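Side-chain contacts in GH127 beta-L-arabinofuranoside (Geobacillus stearothermophilus, PDB 4QK0), which probably hydrolyses beta-L-arabinofuranosidic linkages to release L-arabinose from arabinose-containing glycans: residues 37-42 with 80-85; 42-47 with 51-56; 71-76 with 120-125. All coordinates share one frame; numbering follows the deposited sequence.

Contact 1 (37-42 with 80-85); sequences YQWEAL and AKWLEA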
loop_
_atom_site.group_PDB
_atom_site.type_symbol
_atom_site.label_atom_id
_atom_site.label_comp_id
_atom_site.label_asym_id
_atom_site.label_seq_id
_atom_site.Cartn_x
_atom_site.Cartn_y
_atom_site.Cartn_z
ATOM N N TYR A 37 -14.569 0.681 -32.568
ATOM C CA TYR A 37 -13.861 1.791 -31.907
ATOM C C TYR A 37 -12.353 1.568 -31.965
ATOM O O TYR A 37 -11.584 2.492 -32.276
ATOM C CB TYR A 37 -14.331 1.965 -30.447
ATOM C CG TYR A 37 -13.709 3.156 -29.751
ATOM C CD1 TYR A 37 -12.481 3.053 -29.131
ATOM C CD2 TYR A 37 -14.323 4.405 -29.783
ATOM C CE1 TYR A 37 -11.877 4.152 -28.532
ATOM C CE2 TYR A 37 -13.733 5.511 -29.173
ATOM C CZ TYR A 37 -12.519 5.369 -28.541
ATOM O OH TYR A 37 -11.943 6.450 -27.938
ATOM N N GLN A 38 -11.926 0.342 -31.663
ATOM C CA GLN A 38 -10.498 0.060 -31.709
ATOM C C GLN A 38 -9.938 0.203 -33.097
ATOM O O GLN A 38 -8.794 0.644 -33.268
ATOM C CB GLN A 38 -10.175 -1.328 -31.196
ATOM C CG GLN A 38 -10.263 -1.507 -29.681
ATOM C CD GLN A 38 -9.453 -0.499 -28.833
ATOM O OE1 GLN A 38 -8.226 -0.582 -28.784
ATOM N NE2 GLN A 38 -10.149 0.427 -28.109
ATOM N N TRP A 39 -10.718 -0.183 -34.115
ATOM C CA TRP A 39 -10.258 0.019 -35.498
ATOM C C TRP A 39 -9.940 1.499 -35.765
ATOM O O TRP A 39 -8.930 1.844 -36.391
ATOM C CB TRP A 39 -11.293 -0.549 -36.497
ATOM C CG TRP A 39 -10.914 -0.373 -37.915
ATOM C CD1 TRP A 39 -11.600 0.340 -38.846
ATOM C CD2 TRP A 39 -9.722 -0.862 -38.578
ATOM N NE1 TRP A 39 -10.912 0.344 -40.031
ATOM C CE2 TRP A 39 -9.762 -0.382 -39.909
ATOM C CE3 TRP A 39 -8.649 -1.656 -38.181
ATOM C CZ2 TRP A 39 -8.801 -0.704 -40.857
ATOM C CZ3 TRP A 39 -7.640 -1.956 -39.129
ATOM C CH2 TRP A 39 -7.724 -1.479 -40.448
ATOM N N GLU A 40 -10.787 2.392 -35.249
ATOM C CA GLU A 40 -10.584 3.829 -35.438
ATOM C C GLU A 40 -9.339 4.253 -34.730
ATOM O O GLU A 40 -8.557 5.031 -35.288
ATOM C CB GLU A 40 -11.785 4.627 -34.930
ATOM C CG GLU A 40 -13.071 4.347 -35.714
ATOM C CD GLU A 40 -12.904 4.632 -37.194
ATOM O OE1 GLU A 40 -12.608 5.794 -37.554
ATOM O OE2 GLU A 40 -13.051 3.701 -38.015
ATOM N N ALA A 41 -9.146 3.756 -33.497
ATOM C CA ALA A 41 -7.966 4.133 -32.722
ATOM C C ALA A 41 -6.689 3.677 -33.405
ATOM O O ALA A 41 -5.694 4.442 -33.466
ATOM C CB ALA A 41 -8.039 3.554 -31.319
ATOM N N LEU A 42 -6.706 2.431 -33.918
ATOM C CA LEU A 42 -5.517 1.890 -34.550
ATOM C C LEU A 42 -5.148 2.713 -35.777
ATOM O O LEU A 42 -3.981 2.736 -36.205
ATOM C CB LEU A 42 -5.711 0.423 -34.923
ATOM C CG LEU A 42 -5.871 -0.563 -33.760
ATOM C CD1 LEU A 42 -6.402 -1.883 -34.273
ATOM C CD2 LEU A 42 -4.567 -0.767 -32.986
ATOM N N ALA A 80 -2.446 -7.347 -34.039
ATOM C CA ALA A 80 -2.645 -8.777 -33.984
ATOM C C ALA A 80 -3.854 -9.111 -33.188
ATOM O O ALA A 80 -4.676 -9.928 -33.593
ATOM C CB ALA A 80 -1.427 -9.463 -33.393
ATOM N N LYS A 81 -4.003 -8.483 -32.036
ATOM C CA LYS A 81 -5.122 -8.830 -31.156
ATOM C C LYS A 81 -6.423 -8.413 -31.749
ATOM O O LYS A 81 -7.452 -9.091 -31.539
ATOM C CB LYS A 81 -4.969 -8.212 -29.761
ATOM C CG LYS A 81 -3.826 -8.814 -28.947
ATOM C CD LYS A 81 -3.498 -7.910 -27.751
ATOM C CE LYS A 81 -2.394 -8.488 -26.904
ATOM N NZ LYS A 81 -1.920 -7.448 -25.962
ATOM N N TRP A 82 -6.417 -7.283 -32.470
ATOM C CA TRP A 82 -7.651 -6.832 -33.119
ATOM C C TRP A 82 -8.028 -7.858 -34.228
ATOM O O TRP A 82 -9.186 -8.315 -34.298
ATOM C CB TRP A 82 -7.493 -5.396 -33.665
ATOM C CG TRP A 82 -8.691 -4.816 -34.341
ATOM C CD1 TRP A 82 -9.692 -4.087 -33.759
ATOM C CD2 TRP A 82 -9.046 -4.938 -35.721
ATOM N NE1 TRP A 82 -10.640 -3.763 -34.696
ATOM C CE2 TRP A 82 -10.255 -4.251 -35.906
ATOM C CE3 TRP A 82 -8.445 -5.532 -36.823
ATOM C CZ2 TRP A 82 -10.884 -4.164 -37.146
ATOM C CZ3 TRP A 82 -9.062 -5.415 -38.065
ATOM C CH2 TRP A 82 -10.264 -4.742 -38.209
ATOM N N LEU A 83 -7.043 -8.277 -35.033
ATOM C CA LEU A 83 -7.313 -9.315 -36.073
ATOM C C LEU A 83 -7.839 -10.625 -35.481
ATOM O O LEU A 83 -8.767 -11.228 -36.006
ATOM C CB LEU A 83 -6.077 -9.602 -36.889
ATOM C CG LEU A 83 -5.669 -8.470 -37.857
ATOM C CD1 LEU A 83 -4.279 -8.712 -38.388
ATOM C CD2 LEU A 83 -6.650 -8.356 -38.998
ATOM N N GLU A 84 -7.285 -11.027 -34.348
ATOM C CA GLU A 84 -7.695 -12.259 -33.723
ATOM C C GLU A 84 -9.121 -12.189 -33.278
ATOM O O GLU A 84 -9.920 -13.123 -33.503
ATOM C CB GLU A 84 -6.776 -12.645 -32.560
ATOM C CG GLU A 84 -7.091 -14.060 -32.049
ATOM C CD GLU A 84 -6.390 -14.453 -30.747
ATOM O OE1 GLU A 84 -5.411 -13.794 -30.379
ATOM O OE2 GLU A 84 -6.817 -15.452 -30.113
ATOM N N ALA A 85 -9.489 -11.100 -32.641
ATOM C CA ALA A 85 -10.900 -10.945 -32.262
ATOM C C ALA A 85 -11.839 -10.911 -33.477
ATOM O O ALA A 85 -12.951 -11.441 -33.436
ATOM C CB ALA A 85 -11.090 -9.684 -31.460
#

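Contact 2 (42-47 with 51-56); sequences LNDRIP and PSHAIE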
loop_
_atom_site.group_PDB
_atom_site.type_symbol
_atom_site.label_atom_id
_atom_site.label_comp_id
_atom_site.label_asym_id
_atom_site.label_seq_id
_atom_site.Cartn_x
_atom_site.Cartn_y
_atom_site.Cartn_z
ATOM N N LEU A 42 -6.706 2.431 -33.918
ATOM C CA LEU A 42 -5.517 1.890 -34.550
ATOM C C LEU A 42 -5.148 2.713 -35.777
ATOM O O LEU A 42 -3.981 2.736 -36.205
ATOM C CB LEU A 42 -5.711 0.423 -34.923
ATOM C CG LEU A 42 -5.871 -0.563 -33.760
ATOM C CD1 LEU A 42 -6.402 -1.883 -34.273
ATOM C CD2 LEU A 42 -4.567 -0.767 -32.986
ATOM N N ASN A 43 -6.132 3.382 -36.368
ATOM C CA ASN A 43 -5.882 4.240 -37.563
ATOM C C ASN A 43 -5.821 5.734 -37.271
ATOM O O ASN A 43 -5.901 6.543 -38.197
ATOM C CB ASN A 43 -6.946 4.008 -38.603
ATOM C CG ASN A 43 -6.812 2.671 -39.269
ATOM O OD1 ASN A 43 -6.008 2.519 -40.147
ATOM N ND2 ASN A 43 -7.613 1.703 -38.859
ATOM N N ASP A 44 -5.713 6.082 -35.990
ATOM C CA ASP A 44 -5.576 7.474 -35.544
ATOM C C ASP A 44 -6.713 8.400 -35.971
ATOM O O ASP A 44 -6.488 9.544 -36.282
ATOM C CB ASP A 44 -4.235 8.041 -36.013
ATOM C CG ASP A 44 -3.061 7.235 -35.495
ATOM O OD1 ASP A 44 -3.046 6.929 -34.300
ATOM O OD2 ASP A 44 -2.143 6.934 -36.275
ATOM N N ARG A 45 -7.925 7.889 -35.999
ATOM C CA ARG A 45 -9.080 8.676 -36.421
ATOM C C ARG A 45 -9.971 9.078 -35.246
ATOM O O ARG A 45 -11.146 9.357 -35.434
ATOM C CB ARG A 45 -9.902 7.893 -37.437
ATOM C CG ARG A 45 -9.164 7.667 -38.738
ATOM C CD ARG A 45 -10.142 7.250 -39.833
ATOM N NE ARG A 45 -10.709 5.907 -39.628
ATOM C CZ ARG A 45 -10.269 4.777 -40.199
ATOM N NH1 ARG A 45 -9.223 4.767 -41.009
ATOM N NH2 ARG A 45 -10.876 3.633 -39.937
ATOM N N ILE A 46 -9.417 9.103 -34.041
ATOM C CA ILE A 46 -10.171 9.502 -32.854
ATOM C C ILE A 46 -9.529 10.770 -32.309
ATOM O O ILE A 46 -8.488 10.694 -31.668
ATOM C CB ILE A 46 -10.159 8.407 -31.793
ATOM C CG1 ILE A 46 -10.984 7.227 -32.293
ATOM C CG2 ILE A 46 -10.731 8.921 -30.468
ATOM C CD1 ILE A 46 -10.835 5.994 -31.442
ATOM N N PRO A 47 -10.122 11.944 -32.606
ATOM C CA PRO A 47 -9.507 13.275 -32.399
ATOM C C PRO A 47 -8.848 13.463 -31.041
ATOM O O PRO A 47 -7.727 13.924 -30.948
ATOM C CB PRO A 47 -10.702 14.214 -32.527
ATOM C CG PRO A 47 -11.595 13.535 -33.514
ATOM C CD PRO A 47 -11.425 12.050 -33.293
ATOM N N PRO A 51 -2.471 9.357 -30.107
ATOM C CA PRO A 51 -2.351 8.615 -31.353
ATOM C C PRO A 51 -1.709 7.223 -31.133
ATOM O O PRO A 51 -0.985 7.001 -30.145
ATOM C CB PRO A 51 -1.459 9.503 -32.220
ATOM C CG PRO A 51 -1.540 10.843 -31.597
ATOM C CD PRO A 51 -1.669 10.583 -30.127
ATOM N N SER A 52 -2.062 6.261 -31.985
ATOM C CA SER A 52 -1.465 4.931 -31.861
ATOM C C SER A 52 -0.435 4.714 -32.957
ATOM O O SER A 52 0.581 4.151 -32.689
ATOM C CB SER A 52 -2.546 3.830 -31.820
ATOM O OG SER A 52 -2.714 3.211 -33.059
ATOM N N HIS A 53 -0.724 5.110 -34.195
ATOM C CA HIS A 53 0.150 4.831 -35.337
ATOM C C HIS A 53 0.352 3.319 -35.609
ATOM O O HIS A 53 1.314 2.925 -36.278
ATOM C CB HIS A 53 1.537 5.506 -35.156
ATOM C CG HIS A 53 1.598 6.926 -35.627
ATOM N ND1 HIS A 53 2.149 7.282 -36.838
ATOM C CD2 HIS A 53 1.196 8.080 -35.045
ATOM C CE1 HIS A 53 2.060 8.589 -36.997
ATOM N NE2 HIS A 53 1.494 9.097 -35.918
ATOM N N ALA A 54 -0.510 2.471 -35.113
ATOM C CA ALA A 54 -0.191 1.039 -35.166
ATOM C C ALA A 54 -0.197 0.542 -36.622
ATOM O O ALA A 54 0.654 -0.264 -37.010
ATOM C CB ALA A 54 -1.148 0.216 -34.299
ATOM N N ILE A 55 -1.168 1.009 -37.391
ATOM C CA ILE A 55 -1.298 0.616 -38.802
ATOM C C ILE A 55 -0.248 1.383 -39.621
ATOM O O ILE A 55 0.432 0.816 -40.483
ATOM C CB ILE A 55 -2.695 0.905 -39.331
ATOM C CG1 ILE A 55 -3.763 0.111 -38.575
ATOM C CG2 ILE A 55 -2.798 0.633 -40.832
ATOM C CD1 ILE A 55 -3.683 -1.382 -38.765
ATOM N N GLU A 56 -0.110 2.663 -39.307
ATOM C CA GLU A 56 0.824 3.521 -39.973
ATOM C C GLU A 56 2.228 2.937 -39.929
ATOM O O GLU A 56 2.970 2.967 -40.917
ATOM C CB GLU A 56 0.752 4.949 -39.366
ATOM C CG GLU A 56 1.505 6.023 -40.127
ATOM C CD GLU A 56 1.098 6.125 -41.590
ATOM O OE1 GLU A 56 0.013 5.602 -41.988
ATOM O OE2 GLU A 56 1.890 6.725 -42.353
HETATM O O HOH W 1 -2.229 4.099 -37.658
#

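Contact 3 (71-76 with 120-125); sequences GMVFQD and NTYYTI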
loop_
_atom_site.group_PDB
_atom_site.type_symbol
_atom_site.label_atom_id
_atom_site.label_comp_id
_atom_site.label_asym_id
_atom_site.label_seq_id
_atom_site.Cartn_x
_atom_site.Cartn_y
_atom_site.Cartn_z
ATOM N N GLY A 71 5.148 4.949 -30.915
ATOM C CA GLY A 71 4.398 4.120 -29.966
ATOM C C GLY A 71 5.304 3.202 -29.172
ATOM O O GLY A 71 6.528 3.414 -29.104
HETATM N N MSE A 72 4.705 2.186 -28.568
HETATM C CA MSE A 72 5.444 1.247 -27.733
HETATM C C MSE A 72 6.120 0.195 -28.613
HETATM O O MSE A 72 5.754 -0.038 -29.769
HETATM C CB MSE A 72 4.472 0.550 -26.778
HETATM C CG MSE A 72 3.795 1.502 -25.767
HETATM SE SE MSE A 72 5.111 2.613 -24.767
HETATM C CE MSE A 72 5.311 1.515 -23.127
ATOM N N VAL A 73 7.137 -0.438 -28.058
ATOM C CA VAL A 73 7.921 -1.410 -28.784
ATOM C C VAL A 73 7.069 -2.631 -29.222
ATOM O O VAL A 73 7.342 -3.245 -30.243
ATOM C CB VAL A 73 9.208 -1.715 -27.975
ATOM C CG1 VAL A 73 8.951 -2.680 -26.829
ATOM C CG2 VAL A 73 10.262 -2.220 -28.922
ATOM N N PHE A 74 5.988 -2.879 -28.485
ATOM C CA PHE A 74 5.030 -3.966 -28.738
ATOM C C PHE A 74 3.720 -3.510 -29.396
ATOM O O PHE A 74 2.692 -4.189 -29.332
ATOM C CB PHE A 74 4.689 -4.659 -27.407
ATOM C CG PHE A 74 4.281 -3.699 -26.304
ATOM C CD1 PHE A 74 3.036 -3.085 -26.306
ATOM C CD2 PHE A 74 5.183 -3.385 -25.278
ATOM C CE1 PHE A 74 2.677 -2.177 -25.313
ATOM C CE2 PHE A 74 4.833 -2.500 -24.274
ATOM C CZ PHE A 74 3.579 -1.899 -24.281
ATOM N N GLN A 75 3.756 -2.355 -30.013
ATOM C CA GLN A 75 2.610 -1.825 -30.749
ATOM C C GLN A 75 2.034 -2.809 -31.823
ATOM O O GLN A 75 0.831 -2.873 -32.024
ATOM C CB GLN A 75 3.068 -0.509 -31.423
ATOM C CG GLN A 75 1.956 0.494 -31.727
ATOM C CD GLN A 75 1.589 1.387 -30.546
ATOM O OE1 GLN A 75 2.130 1.265 -29.431
ATOM N NE2 GLN A 75 0.673 2.302 -30.792
ATOM N N ASP A 76 2.912 -3.541 -32.522
ATOM C CA ASP A 76 2.488 -4.509 -33.539
ATOM C C ASP A 76 1.485 -5.497 -32.976
ATOM O O ASP A 76 0.591 -5.948 -33.684
ATOM C CB ASP A 76 3.708 -5.262 -34.103
ATOM C CG ASP A 76 4.645 -4.371 -34.961
ATOM O OD1 ASP A 76 4.288 -3.175 -35.277
ATOM O OD2 ASP A 76 5.777 -4.846 -35.296
ATOM N N ASN A 120 8.502 -6.907 -38.155
ATOM C CA ASN A 120 8.542 -6.087 -36.929
ATOM C C ASN A 120 8.800 -4.654 -37.324
ATOM O O ASN A 120 9.863 -4.352 -37.877
ATOM C CB ASN A 120 9.624 -6.587 -35.982
ATOM C CG ASN A 120 9.627 -5.846 -34.653
ATOM O OD1 ASN A 120 10.061 -4.704 -34.562
ATOM N ND2 ASN A 120 9.143 -6.503 -33.618
ATOM N N THR A 121 7.832 -3.783 -37.051
ATOM C CA THR A 121 7.946 -2.401 -37.505
ATOM C C THR A 121 9.039 -1.633 -36.800
ATOM O O THR A 121 9.827 -0.929 -37.446
ATOM C CB THR A 121 6.624 -1.656 -37.404
ATOM O OG1 THR A 121 6.189 -1.651 -36.044
ATOM C CG2 THR A 121 5.585 -2.317 -38.274
ATOM N N TYR A 122 9.180 -1.834 -35.495
ATOM C CA TYR A 122 10.171 -1.104 -34.738
ATOM C C TYR A 122 11.579 -1.351 -35.219
ATOM O O TYR A 122 12.372 -0.417 -35.385
ATOM C CB TYR A 122 10.048 -1.494 -33.277
ATOM C CG TYR A 122 11.041 -0.812 -32.349
ATOM C CD1 TYR A 122 12.261 -1.383 -32.097
ATOM C CD2 TYR A 122 10.729 0.399 -31.706
ATOM C CE1 TYR A 122 13.184 -0.764 -31.254
ATOM C CE2 TYR A 122 11.629 1.021 -30.851
ATOM C CZ TYR A 122 12.859 0.431 -30.636
ATOM O OH TYR A 122 13.792 1.032 -29.856
ATOM N N TYR A 123 11.914 -2.618 -35.449
ATOM C CA TYR A 123 13.262 -2.975 -35.978
ATOM C C TYR A 123 13.403 -2.918 -37.493
ATOM O O TYR A 123 14.416 -3.266 -38.020
ATOM C CB TYR A 123 13.646 -4.353 -35.491
ATOM C CG TYR A 123 14.073 -4.344 -34.054
ATOM C CD1 TYR A 123 15.264 -3.749 -33.674
ATOM C CD2 TYR A 123 13.260 -4.890 -33.072
ATOM C CE1 TYR A 123 15.662 -3.751 -32.345
ATOM C CE2 TYR A 123 13.637 -4.906 -31.764
ATOM C CZ TYR A 123 14.813 -4.315 -31.402
ATOM O OH TYR A 123 15.177 -4.365 -30.087
ATOM N N THR A 124 12.357 -2.551 -38.186
ATOM C CA THR A 124 12.463 -2.247 -39.610
ATOM C C THR A 124 12.615 -0.753 -39.828
ATOM O O THR A 124 13.427 -0.361 -40.612
ATOM C CB THR A 124 11.237 -2.719 -40.384
ATOM O OG1 THR A 124 11.115 -4.155 -40.243
ATOM C CG2 THR A 124 11.363 -2.335 -41.848
ATOM N N ILE A 125 11.926 0.066 -39.046
ATOM C CA ILE A 125 11.945 1.517 -39.237
ATOM C C ILE A 125 12.876 2.244 -38.277
ATOM O O ILE A 125 13.742 3.003 -38.682
ATOM C CB ILE A 125 10.581 2.080 -38.943
ATOM C CG1 ILE A 125 9.581 1.592 -39.958
ATOM C CG2 ILE A 125 10.643 3.589 -38.890
ATOM C CD1 ILE A 125 8.174 1.746 -39.452
HETATM O O HOH W 2 8.877 -5.477 -30.892
HETATM O O HOH W 3 7.667 -3.597 -33.456
#

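Contact 1 (37-42 with 80-85)
W39 and W82 meet in an offset stack that joins helix 22-42 to helix 76-92, two neighbouring helices of the GH127 catalytic domain. That domain belongs to the six-hairpin clan, whose hallmark is an (alpha/alpha)6 barrel. The two segments run nearly antiparallel, with 152° between their directions. Their axes come no closer than 11.0 Å, a spacing wide enough for an indole to stand between them. W82 is that indole. With chi1 at -179°, CG lies anti to the backbone N and the ring reaches across to helix 22-42. Three residues of that helix receive it. The six-membered rings of W39 and W82 have centroids 4.6 Å apart and planes inclined at 26°. W39 CE3 lies over one face of W82, displaced toward the rim, and is 3.5 Å from W82 CH2. L42 touches the other end of the indole. Its CD1 is 3.7 Å from W82 CG and makes an off-centre CH-pi contact with the five-membered ring. Q38 adds its CB, 3.8 Å from W82 CD1; the rest of that chain bends away toward P414 and P415. The indole N-H of W82 is hydrogen-bonded to I35 O, one turn before W39 on helix 22-42. The pairing is thus apolar between these segments, while the one polar atom of the W82 ring is satisfied by a backbone carbonyl, which probably limits rotation of the indole.

Contact 2 (42-47 with 51-56)
D44 uses one carboxylate oxygen to hold two consecutive backbone N-H groups, those of S52 and H53. S52 N meets D44 OD1 at 2.6 Å, nearly in line with the C-O bond. H53 N reaches the same oxygen at 3.0 Å on its syn lone pair, at a straight 165°. H53 N also has a weak bond to D44 OD2. The second oxygen, OD2, stands 3.6 Å above one face of the H53 ring, toward its rim. Water 1 adds a solvent bridge: it donates to L42 O at 2.7 Å and to D44 OD2, and accepts from E56 N. D44 has positive phi and is the C-prime residue of a Schellman motif that ends helix 22-42, with R45 N bonded to E40 O and D44 N to A41 O. On the facing segment S52 OG accepts from A54 N at 3.1 Å, an ST turn leading toward helix 54-61. The apolar contacts lie beside this polar cluster. L42 sends its CD2 branch to A54 CB at 3.8 Å. N43 lays its amide across I55, with N43 OD1 3.6 Å from I55 CG1, while N43 ND2 is bonded to W39 O.

Contact 3 (71-76 with 120-125)
T121 OG1 donates to D76 OD1 at 2.6 Å, and T121 N donates to D76 OD2 at 2.9 Å. The carboxylate thus faces T121 with both oxygens, each using its syn lone pair, and the N-H bond is straight at 167°. The two-bond grip ties segment 71-76, which leads into helix 76-92, to the capped turn that leads into helix 122-126. The cap is N120, whose OD1 accepts from Y123 N at 2.9 Å, in the carbonyl plane. T121 takes the rotamer with OG1 between its backbone N and carbonyl carbon (chi1 60°), which brings the hydroxyl alongside its own N-H, both turned to D76. Replacing D76 with an alanine removes both acceptors and would probably leave the hydroxyl and N-H of T121 without these partners, the hydroxyl then being able to turn. Water 2 gives a second polar link, accepting from N120 ND2 at 2.9 Å and lying within bonding distance of V73 O. V73 lies in a type I beta turn, M72 to Q75; its CG2 branch reaches Y122. F69 meets the Y122 ring edge-to-face. V73 CG2 sits over the centre of one face of that ring, 3.7 Å from the centroid and 7° off the normal.

After strand 15-18, helix 22-42 gives contact 1 its first segment. The chain then turns back on itself, and contact 2 closes that short turn before helix 54-61. The loop that follows brings in 71-76, the first segment of contact 3, and runs on into helix 76-92. There 80-85 completes contact 1, so contact 2 falls wholly within the larger loop. Contact 3 closes later, at helix 122-126, and crosses contact 1. Contacts 2 and 3 lie in series, yet S52 O and Q75 NE2 join them weakly. Contacts 1 and 2 share L42, and E40 pairs with R45 between them. Together they tie four helices of the catalytic domain.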